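Tailspike protein (Acinetobacter phage vB_ApiP_P1, PDB 6E1R) probably recognises and cleaves the capsular polysaccharide of Acinetobacter baumannii, as a trimeric tail spike of the phage. Local coordinates at residues 235-240 / 265-270; 290-295 / 315-320; 345-350 / 367-372. All coordinates share one frame; numbering follows the deposited sequence.

Overall arrangement
The three contacts follow one another along the chain and across one parallel sheet of the beta-helix, whose strands run in the order 235-239, 267-270, 293-297, 316-320, 346-350 and 372-373. Interaction 1 joins the first two strands, interaction 2 the third and fourth, and interaction 3 the last two. Centres of interactions 1 and 2 lie about 11 Å apart and those of 2 and 3 about 10 Å apart; both pairs touch, through L292 O with M266 N and P315 O with V345 N. Interactions 1 and 3 are about 20 Å apart, centre to centre. The series thus runs along the beta-helical shaft, coil to coil, in a construct that holds the C-terminal part of the tailspike.

Interaction 1 of 3, residues 235-240 / 265-270; sequences KAIRSL and CMIEWD
Two successive coils of a parallel beta-helix meet where I237, R238 and S239 pair with I267, E268 and W269, the short strands running 4.7 Å apart and 4° from parallel. The M266 carbonyl, at the start of this seam, takes the I237 N-H at 3.0 Å, with the donor lying in the carbonyl plane; A236 N adds a weak bond to the same oxygen. Farther on, S239 N gives a nearly straight bond to E268 O. On the face that bears R238, K235 reaches across to E268. Its CG stands anti to the backbone N (chi1 178°) and the chain bends at chi3, which carries NZ to 2.7 Å from E268 OE1, nearly in line with the C-O bond of the carboxylate. On the way, K235 CE passes 3.7 Å from C265 SG. R238 lies alongside E268 and points the same way, but its guanidinium plane is turned 84° from the carboxylate and NE stays 4.1 Å from OE1. On the other face, I237 CB packs 4.1 Å from I267 CG2, and S239 CB meets W269 CB. S239 OG bonds to A210 O, while the W269 indole leads away to stack on W276 and gives its NE1 to G273 O. L240 CD2 rests 3.4 Å from D270 OD2; the other oxygen of D270 bonds to G241 N. K235 forms a second salt bridge to D264, so its ammonium grips two carboxylates of the next coil and ties the coils together by charge as well as by backbone bonds.

Interaction 2 of 3, residues 290-295 / 315-320; sequences EALIKC and PYVIKT
V317 O is approached by two successive amides of the facing coil: I293 N at 3.0 Å and, by a weak bond, L292 N. The same L292 N-H also meets Y316 O at 3.2 Å, with the donor 32° out of that carbonyl plane, so one amide is shared between two oxygens at the corner where both chains turn. L292 CB packs against V317 O here. Beyond the corner the pairing becomes regular. K319 N gives its proton to I293 O at 2.7 Å, almost head-on to the C=O, and C295 N bonds to K319 O at 3.1 Å. On the face carrying I293 and C295, I318 CG1 comes within 4.0 Å of I293 CB. With I318 CG1 anti to the backbone N (chi1 -177°), the chain runs aslant to that of I293, its CD1 beside I293 CG2. C295 SG touches T320 CG2 at 4.2 Å. On the opposite face, A291 CB lies against the CB atoms of both Y316 and K319, the nearer being Y316 CB at 3.9 Å. The E290 carbonyl accepts Y316 N and also borders the P315 ring. K319 extends toward E290, yet its NZ remains 4.5 Å from E290 OE1, while K294 NZ has a salt bridge to D264. Strand 293-297 is bordered on its other side by 267-270, L292 O accepting M266 N and I267 N and K294 bonding to I267, and 316-320 by 346-350. Strands 301-304 and 331-338 close over the buried side, where F303 touches I293 and I301 and F334 touch I318.

Interaction 3 of 3, residues 345-350 / 367-372; sequences VAIGKN and LISAVV
The backbones of V345, A346, I347 and G348 run parallel to S369, A370, V371 and V372, joined by hydrogen bonds from A370 N to V345 O (2.7 Å), I347 N to A370 O and G348 N to V371 O. The first two donors sit well above the carbonyl planes of their acceptors, 42° and 36° out, whereas G348 N lies only slightly tilted from that of V371. Among the side chains, I347 reaches L367. Its CG1 is anti to the carbonyl carbon and beside the backbone N (chi1 -63°), which sends CD1 over to L367, where it meets CD2 at 4.1 Å; the two branched chains cross at about a right angle. I347 CB lies beside V371 O at the same corner. S369 offers its methylene to the other end, with CB 3.3 Å from V345 O. Both chains change direction here, 345-350 at I347 and G348 and 367-372 at V371, the turns that carry each coil of a parallel beta-helix from one face to the next. With the turns stacked in register, A346 CB and A370 CB come side by side, 4.2 Å apart, on one face of the sheet. A346 CB also touches the carbonyl carbon C of V372. On the other face, G348 has only hydrogen where V372 projects, and V372 CB packs on G348 O at 3.8 Å. F360 of strand 357-361 touches both I347 and V371, and N380 OD1 accepts V371 N. K349, which continues strand 346-350 past the contact, forms a salt bridge to E373 in the short strand 372-373, the last of this sheet.

Interaction 1 of 3, residues 235-240 / 265-270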
loop_
_atom_site.group_PDB
_atom_site.type_symbol
_atom_site.label_atom_id
_atom_site.label_comp_id
_atom_site.label_asym_id
_atom_site.label_seq_id
_atom_site.Cartn_x
_atom_site.Cartn_y
_atom_site.Cartn_z
ATOM N N LYS A 235 -6.031 14.176 -23.305
ATOM C CA LYS A 235 -6.069 14.134 -21.852
ATOM C C LYS A 235 -6.681 12.807 -21.433
ATOM O O LYS A 235 -7.698 12.385 -21.993
ATOM C CB LYS A 235 -6.863 15.309 -21.273
ATOM C CG LYS A 235 -6.969 15.286 -19.755
ATOM C CD LYS A 235 -7.677 16.518 -19.217
ATOM C CE LYS A 235 -6.861 17.774 -19.482
ATOM N NZ LYS A 235 -7.529 19.003 -18.972
ATOM N N ALA A 236 -6.057 12.151 -20.455
ATOM C CA ALA A 236 -6.517 10.831 -20.044
ATOM C C ALA A 236 -7.884 10.910 -19.377
ATOM O O ALA A 236 -8.838 10.251 -19.807
ATOM C CB ALA A 236 -5.492 10.186 -19.111
ATOM N N ILE A 237 -8.000 11.709 -18.320
ATOM C CA ILE A 237 -9.211 11.762 -17.510
ATOM C C ILE A 237 -9.528 13.209 -17.155
ATOM O O ILE A 237 -8.637 13.982 -16.787
ATOM C CB ILE A 237 -9.070 10.900 -16.235
ATOM C CG1 ILE A 237 -8.915 9.424 -16.606
ATOM C CG2 ILE A 237 -10.262 11.093 -15.308
ATOM C CD1 ILE A 237 -8.634 8.532 -15.436
ATOM N N ARG A 238 -10.807 13.570 -17.273
ATOM C CA ARG A 238 -11.329 14.856 -16.807
ATOM C C ARG A 238 -12.668 14.577 -16.136
ATOM O O ARG A 238 -13.669 14.343 -16.820
ATOM C CB ARG A 238 -11.530 15.863 -17.930
ATOM C CG ARG A 238 -11.919 17.233 -17.379
ATOM C CD ARG A 238 -12.600 18.116 -18.413
ATOM N NE ARG A 238 -11.722 18.779 -19.365
ATOM C CZ ARG A 238 -12.176 19.475 -20.403
ATOM N NH1 ARG A 238 -13.484 19.578 -20.602
ATOM N NH2 ARG A 238 -11.333 20.067 -21.235
ATOM N N SER A 239 -12.688 14.600 -14.811
ATOM C CA SER A 239 -13.911 14.363 -14.052
ATOM C C SER A 239 -14.317 15.693 -13.427
ATOM O O SER A 239 -13.719 16.135 -12.443
ATOM C CB SER A 239 -13.704 13.277 -13.000
ATOM O OG SER A 239 -13.242 12.079 -13.596
ATOM N N LEU A 240 -15.341 16.322 -13.991
ATOM C CA LEU A 240 -15.858 17.584 -13.487
ATOM C C LEU A 240 -17.212 17.342 -12.838
ATOM O O LEU A 240 -18.118 16.788 -13.470
ATOM C CB LEU A 240 -15.976 18.619 -14.606
ATOM C CG LEU A 240 -14.690 18.902 -15.387
ATOM C CD1 LEU A 240 -14.871 20.096 -16.312
ATOM C CD2 LEU A 240 -13.510 19.117 -14.446
ATOM N N CYS A 265 -2.928 18.916 -18.598
ATOM C CA CYS A 265 -2.647 17.858 -17.642
ATOM C C CYS A 265 -3.157 16.538 -18.200
ATOM O O CYS A 265 -3.873 16.496 -19.203
ATOM C CB CYS A 265 -3.267 18.156 -16.272
ATOM S SG CYS A 265 -5.039 18.474 -16.307
HETATM N N MSE A 266 -2.767 15.454 -17.539
HETATM C CA MSE A 266 -3.167 14.117 -17.959
HETATM C C MSE A 266 -4.442 13.694 -17.240
HETATM O O MSE A 266 -5.375 13.181 -17.856
HETATM C CB MSE A 266 -2.042 13.116 -17.690
HETATM C CG MSE A 266 -2.223 11.767 -18.368
HETATM SE SE MSE A 266 -2.351 11.909 -20.312
HETATM C CE MSE A 266 -1.724 10.124 -20.779
ATOM N N ILE A 267 -4.473 13.920 -15.930
ATOM C CA ILE A 267 -5.615 13.587 -15.087
ATOM C C ILE A 267 -6.079 14.856 -14.390
ATOM O O ILE A 267 -5.259 15.635 -13.890
ATOM C CB ILE A 267 -5.262 12.489 -14.063
ATOM C CG1 ILE A 267 -4.688 11.264 -14.776
ATOM C CG2 ILE A 267 -6.486 12.104 -13.247
ATOM C CD1 ILE A 267 -4.196 10.184 -13.840
ATOM N N GLU A 268 -7.393 15.066 -14.356
ATOM C CA GLU A 268 -7.960 16.279 -13.786
ATOM C C GLU A 268 -9.312 15.974 -13.161
ATOM O O GLU A 268 -10.135 15.272 -13.755
ATOM C CB GLU A 268 -8.115 17.374 -14.848
ATOM C CG GLU A 268 -8.753 18.654 -14.334
ATOM C CD GLU A 268 -8.873 19.721 -15.406
ATOM O OE1 GLU A 268 -8.798 19.374 -16.603
ATOM O OE2 GLU A 268 -9.044 20.906 -15.051
ATOM N N TRP A 269 -9.533 16.505 -11.960
ATOM C CA TRP A 269 -10.842 16.455 -11.327
ATOM C C TRP A 269 -10.965 17.628 -10.366
ATOM O O TRP A 269 -9.962 18.141 -9.861
ATOM C CB TRP A 269 -11.085 15.126 -10.598
ATOM C CG TRP A 269 -10.378 14.981 -9.283
ATOM C CD1 TRP A 269 -10.858 15.328 -8.053
ATOM C CD2 TRP A 269 -9.082 14.412 -9.060
ATOM N NE1 TRP A 269 -9.935 15.028 -7.082
ATOM C CE2 TRP A 269 -8.836 14.464 -7.673
ATOM C CE3 TRP A 269 -8.102 13.872 -9.899
ATOM C CZ2 TRP A 269 -7.651 13.997 -7.106
ATOM C CZ3 TRP A 269 -6.925 13.408 -9.333
ATOM C CH2 TRP A 269 -6.710 13.475 -7.950
ATOM N N ASP A 270 -12.199 18.055 -10.129
ATOM C CA ASP A 270 -12.463 19.243 -9.325
ATOM C C ASP A 270 -13.465 18.899 -8.225
ATOM O O ASP A 270 -13.646 17.734 -7.846
ATOM C CB ASP A 270 -12.954 20.390 -10.221
ATOM C CG ASP A 270 -14.226 20.041 -10.981
ATOM O OD1 ASP A 270 -14.752 18.923 -10.802
ATOM O OD2 ASP A 270 -14.703 20.892 -11.763
#

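Interaction 2 of 3, residues 290-295 / 315-320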
loop_
_atom_site.group_PDB
_atom_site.type_symbol
_atom_site.label_atom_id
_atom_site.label_comp_id
_atom_site.label_asym_id
_atom_site.label_seq_id
_atom_site.Cartn_x
_atom_site.Cartn_y
_atom_site.Cartn_z
ATOM N N GLU A 290 1.360 21.908 -18.042
ATOM C CA GLU A 290 1.343 22.443 -16.685
ATOM C C GLU A 290 1.718 21.385 -15.657
ATOM O O GLU A 290 2.694 21.567 -14.922
ATOM C CB GLU A 290 -0.029 23.045 -16.362
ATOM C CG GLU A 290 -0.426 24.209 -17.268
ATOM C CD GLU A 290 -1.733 24.834 -16.843
ATOM O OE1 GLU A 290 -2.078 24.703 -15.654
ATOM O OE2 GLU A 290 -2.426 25.435 -17.693
ATOM N N ALA A 291 0.981 20.281 -15.594
ATOM C CA ALA A 291 1.262 19.223 -14.637
ATOM C C ALA A 291 0.738 17.904 -15.184
ATOM O O ALA A 291 0.008 17.864 -16.175
ATOM C CB ALA A 291 0.643 19.528 -13.272
ATOM N N LEU A 292 1.137 16.810 -14.533
ATOM C CA LEU A 292 0.563 15.513 -14.871
ATOM C C LEU A 292 -0.803 15.335 -14.223
ATOM O O LEU A 292 -1.710 14.755 -14.829
ATOM C CB LEU A 292 1.504 14.385 -14.451
ATOM C CG LEU A 292 2.895 14.365 -15.086
ATOM C CD1 LEU A 292 3.662 13.140 -14.623
ATOM C CD2 LEU A 292 2.801 14.403 -16.603
ATOM N N ILE A 293 -0.964 15.826 -12.996
ATOM C CA ILE A 293 -2.218 15.739 -12.257
ATOM C C ILE A 293 -2.530 17.130 -11.722
ATOM O O ILE A 293 -1.843 17.620 -10.818
ATOM C CB ILE A 293 -2.148 14.719 -11.112
ATOM C CG1 ILE A 293 -1.783 13.333 -11.647
ATOM C CG2 ILE A 293 -3.469 14.670 -10.360
ATOM C CD1 ILE A 293 -1.583 12.300 -10.565
ATOM N N LYS A 294 -3.558 17.766 -12.276
ATOM C CA LYS A 294 -4.058 19.052 -11.799
ATOM C C LYS A 294 -5.446 18.814 -11.220
ATOM O O LYS A 294 -6.374 18.463 -11.955
ATOM C CB LYS A 294 -4.114 20.089 -12.916
ATOM C CG LYS A 294 -4.718 21.408 -12.455
ATOM C CD LYS A 294 -5.131 22.287 -13.617
ATOM C CE LYS A 294 -3.933 22.782 -14.382
ATOM N NZ LYS A 294 -4.324 23.763 -15.437
ATOM N N CYS A 295 -5.592 19.004 -9.913
ATOM C CA CYS A 295 -6.834 18.644 -9.249
ATOM C C CYS A 295 -7.185 19.651 -8.164
ATOM O O CYS A 295 -6.312 20.119 -7.428
ATOM C CB CYS A 295 -6.743 17.241 -8.636
ATOM S SG CYS A 295 -5.484 17.073 -7.350
ATOM N N PRO A 315 6.077 20.887 -16.206
ATOM C CA PRO A 315 6.608 21.591 -15.022
ATOM C C PRO A 315 6.435 20.821 -13.726
ATOM O O PRO A 315 7.406 20.649 -12.977
ATOM C CB PRO A 315 5.818 22.906 -15.024
ATOM C CG PRO A 315 5.444 23.114 -16.448
ATOM C CD PRO A 315 5.172 21.738 -16.993
ATOM N N TYR A 316 5.226 20.353 -13.432
ATOM C CA TYR A 316 4.945 19.714 -12.159
ATOM C C TYR A 316 4.416 18.304 -12.379
ATOM O O TYR A 316 3.869 17.979 -13.435
ATOM C CB TYR A 316 3.928 20.527 -11.348
ATOM C CG TYR A 316 4.247 22.003 -11.271
ATOM C CD1 TYR A 316 5.360 22.462 -10.578
ATOM C CD2 TYR A 316 3.424 22.941 -11.882
ATOM C CE1 TYR A 316 5.648 23.813 -10.505
ATOM C CE2 TYR A 316 3.704 24.291 -11.815
ATOM C CZ TYR A 316 4.816 24.722 -11.126
ATOM O OH TYR A 316 5.097 26.067 -11.058
ATOM N N VAL A 317 4.592 17.460 -11.363
ATOM C CA VAL A 317 3.996 16.129 -11.394
ATOM C C VAL A 317 2.547 16.188 -10.929
ATOM O O VAL A 317 1.646 15.651 -11.581
ATOM C CB VAL A 317 4.822 15.145 -10.548
ATOM C CG1 VAL A 317 4.092 13.819 -10.417
ATOM C CG2 VAL A 317 6.194 14.940 -11.166
ATOM N N ILE A 318 2.302 16.844 -9.799
ATOM C CA ILE A 318 0.955 17.028 -9.278
ATOM C C ILE A 318 0.827 18.463 -8.783
ATOM O O ILE A 318 1.750 19.004 -8.165
ATOM C CB ILE A 318 0.632 16.010 -8.163
ATOM C CG1 ILE A 318 -0.811 16.176 -7.684
ATOM C CG2 ILE A 318 1.618 16.133 -7.004
ATOM C CD1 ILE A 318 -1.314 15.018 -6.851
ATOM N N LYS A 319 -0.313 19.084 -9.077
ATOM C CA LYS A 319 -0.583 20.470 -8.706
ATOM C C LYS A 319 -1.982 20.547 -8.111
ATOM O O LYS A 319 -2.973 20.350 -8.822
ATOM C CB LYS A 319 -0.451 21.400 -9.911
ATOM C CG LYS A 319 -0.753 22.858 -9.603
ATOM C CD LYS A 319 -0.563 23.734 -10.829
ATOM C CE LYS A 319 -0.840 25.193 -10.513
ATOM N NZ LYS A 319 -0.547 26.079 -11.674
ATOM N N THR A 320 -2.063 20.833 -6.816
ATOM C CA THR A 320 -3.340 20.930 -6.127
ATOM C C THR A 320 -3.874 22.357 -6.187
ATOM O O THR A 320 -3.115 23.329 -6.158
ATOM C CB THR A 320 -3.208 20.487 -4.669
ATOM O OG1 THR A 320 -2.088 21.148 -4.064
ATOM C CG2 THR A 320 -3.013 18.979 -4.584
#

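Interaction 3 of 3, residues 345-350 / 367-372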
loop_
_atom_site.group_PDB
_atom_site.type_symbol
_atom_site.label_atom_id
_atom_site.label_comp_id
_atom_site.label_asym_id
_atom_site.label_seq_id
_atom_site.Cartn_x
_atom_site.Cartn_y
_atom_site.Cartn_z
ATOM N N VAL A 345 10.120 21.450 -13.041
ATOM C CA VAL A 345 10.192 22.528 -12.059
ATOM C C VAL A 345 10.143 21.967 -10.642
ATOM O O VAL A 345 11.069 22.176 -9.850
ATOM C CB VAL A 345 9.065 23.554 -12.280
ATOM C CG1 VAL A 345 9.188 24.699 -11.289
ATOM C CG2 VAL A 345 9.101 24.078 -13.706
ATOM N N ALA A 346 9.069 21.253 -10.313
ATOM C CA ALA A 346 8.914 20.676 -8.985
ATOM C C ALA A 346 7.908 19.538 -9.059
ATOM O O ALA A 346 6.913 19.635 -9.779
ATOM C CB ALA A 346 8.457 21.727 -7.966
ATOM N N ILE A 347 8.172 18.462 -8.313
ATOM C CA ILE A 347 7.260 17.319 -8.315
ATOM C C ILE A 347 5.901 17.727 -7.762
ATOM O O ILE A 347 4.863 17.533 -8.405
ATOM C CB ILE A 347 7.865 16.144 -7.527
ATOM C CG1 ILE A 347 9.149 15.656 -8.199
ATOM C CG2 ILE A 347 6.859 15.011 -7.403
ATOM C CD1 ILE A 347 9.866 14.571 -7.427
ATOM N N GLY A 348 5.887 18.306 -6.566
ATOM C CA GLY A 348 4.647 18.767 -5.978
ATOM C C GLY A 348 4.533 20.276 -5.985
ATOM O O GLY A 348 5.392 20.971 -5.433
ATOM N N LYS A 349 3.478 20.797 -6.605
ATOM C CA LYS A 349 3.219 22.230 -6.648
ATOM C C LYS A 349 1.982 22.529 -5.816
ATOM O O LYS A 349 0.911 21.967 -6.065
ATOM C CB LYS A 349 3.028 22.717 -8.084
ATOM C CG LYS A 349 2.532 24.154 -8.187
ATOM C CD LYS A 349 3.477 25.130 -7.500
ATOM C CE LYS A 349 2.916 26.545 -7.526
ATOM N NZ LYS A 349 3.778 27.513 -6.790
ATOM N N ASN A 350 2.132 23.415 -4.839
ATOM C CA ASN A 350 1.041 23.820 -3.969
ATOM C C ASN A 350 0.571 25.215 -4.352
ATOM O O ASN A 350 1.384 26.098 -4.636
ATOM C CB ASN A 350 1.480 23.813 -2.504
ATOM C CG ASN A 350 1.686 22.416 -1.964
ATOM O OD1 ASN A 350 1.717 21.445 -2.719
ATOM N ND2 ASN A 350 1.834 22.307 -0.647
ATOM N N LEU A 367 16.860 13.861 -10.738
ATOM C CA LEU A 367 16.025 15.055 -10.763
ATOM C C LEU A 367 16.638 16.139 -11.639
ATOM O O LEU A 367 17.828 16.447 -11.516
ATOM C CB LEU A 367 15.812 15.592 -9.346
ATOM C CG LEU A 367 15.001 14.692 -8.414
ATOM C CD1 LEU A 367 14.879 15.319 -7.035
ATOM C CD2 LEU A 367 13.630 14.415 -9.005
ATOM N N ILE A 368 15.821 16.707 -12.521
ATOM C CA ILE A 368 16.125 17.961 -13.196
ATOM C C ILE A 368 15.242 19.087 -12.662
ATOM O O ILE A 368 15.052 20.102 -13.331
ATOM C CB ILE A 368 15.987 17.832 -14.722
ATOM C CG1 ILE A 368 14.591 17.330 -15.088
ATOM C CG2 ILE A 368 17.053 16.907 -15.284
ATOM C CD1 ILE A 368 14.308 17.355 -16.567
ATOM N N SER A 369 14.694 18.911 -11.462
ATOM C CA SER A 369 13.717 19.834 -10.907
ATOM C C SER A 369 13.896 19.889 -9.396
ATOM O O SER A 369 14.773 19.233 -8.827
ATOM C CB SER A 369 12.294 19.401 -11.267
ATOM O OG SER A 369 11.956 18.188 -10.613
ATOM N N ALA A 370 13.048 20.678 -8.745
ATOM C CA ALA A 370 12.974 20.675 -7.295
ATOM C C ALA A 370 12.036 19.564 -6.832
ATOM O O ALA A 370 11.335 18.934 -7.626
ATOM C CB ALA A 370 12.506 22.034 -6.775
ATOM N N VAL A 371 12.029 19.324 -5.523
ATOM C CA VAL A 371 11.161 18.288 -4.973
ATOM C C VAL A 371 9.748 18.820 -4.777
ATOM O O VAL A 371 8.771 18.205 -5.221
ATOM C CB VAL A 371 11.751 17.741 -3.660
ATOM C CG1 VAL A 371 10.799 16.741 -3.031
ATOM C CG2 VAL A 371 13.107 17.105 -3.921
ATOM N N VAL A 372 9.614 19.971 -4.116
ATOM C CA VAL A 372 8.320 20.605 -3.898
ATOM C C VAL A 372 8.464 22.105 -4.114
ATOM O O VAL A 372 9.568 22.654 -4.126
ATOM C CB VAL A 372 7.750 20.327 -2.487
ATOM C CG1 VAL A 372 7.416 18.851 -2.320
ATOM C CG2 VAL A 372 8.729 20.783 -1.419
#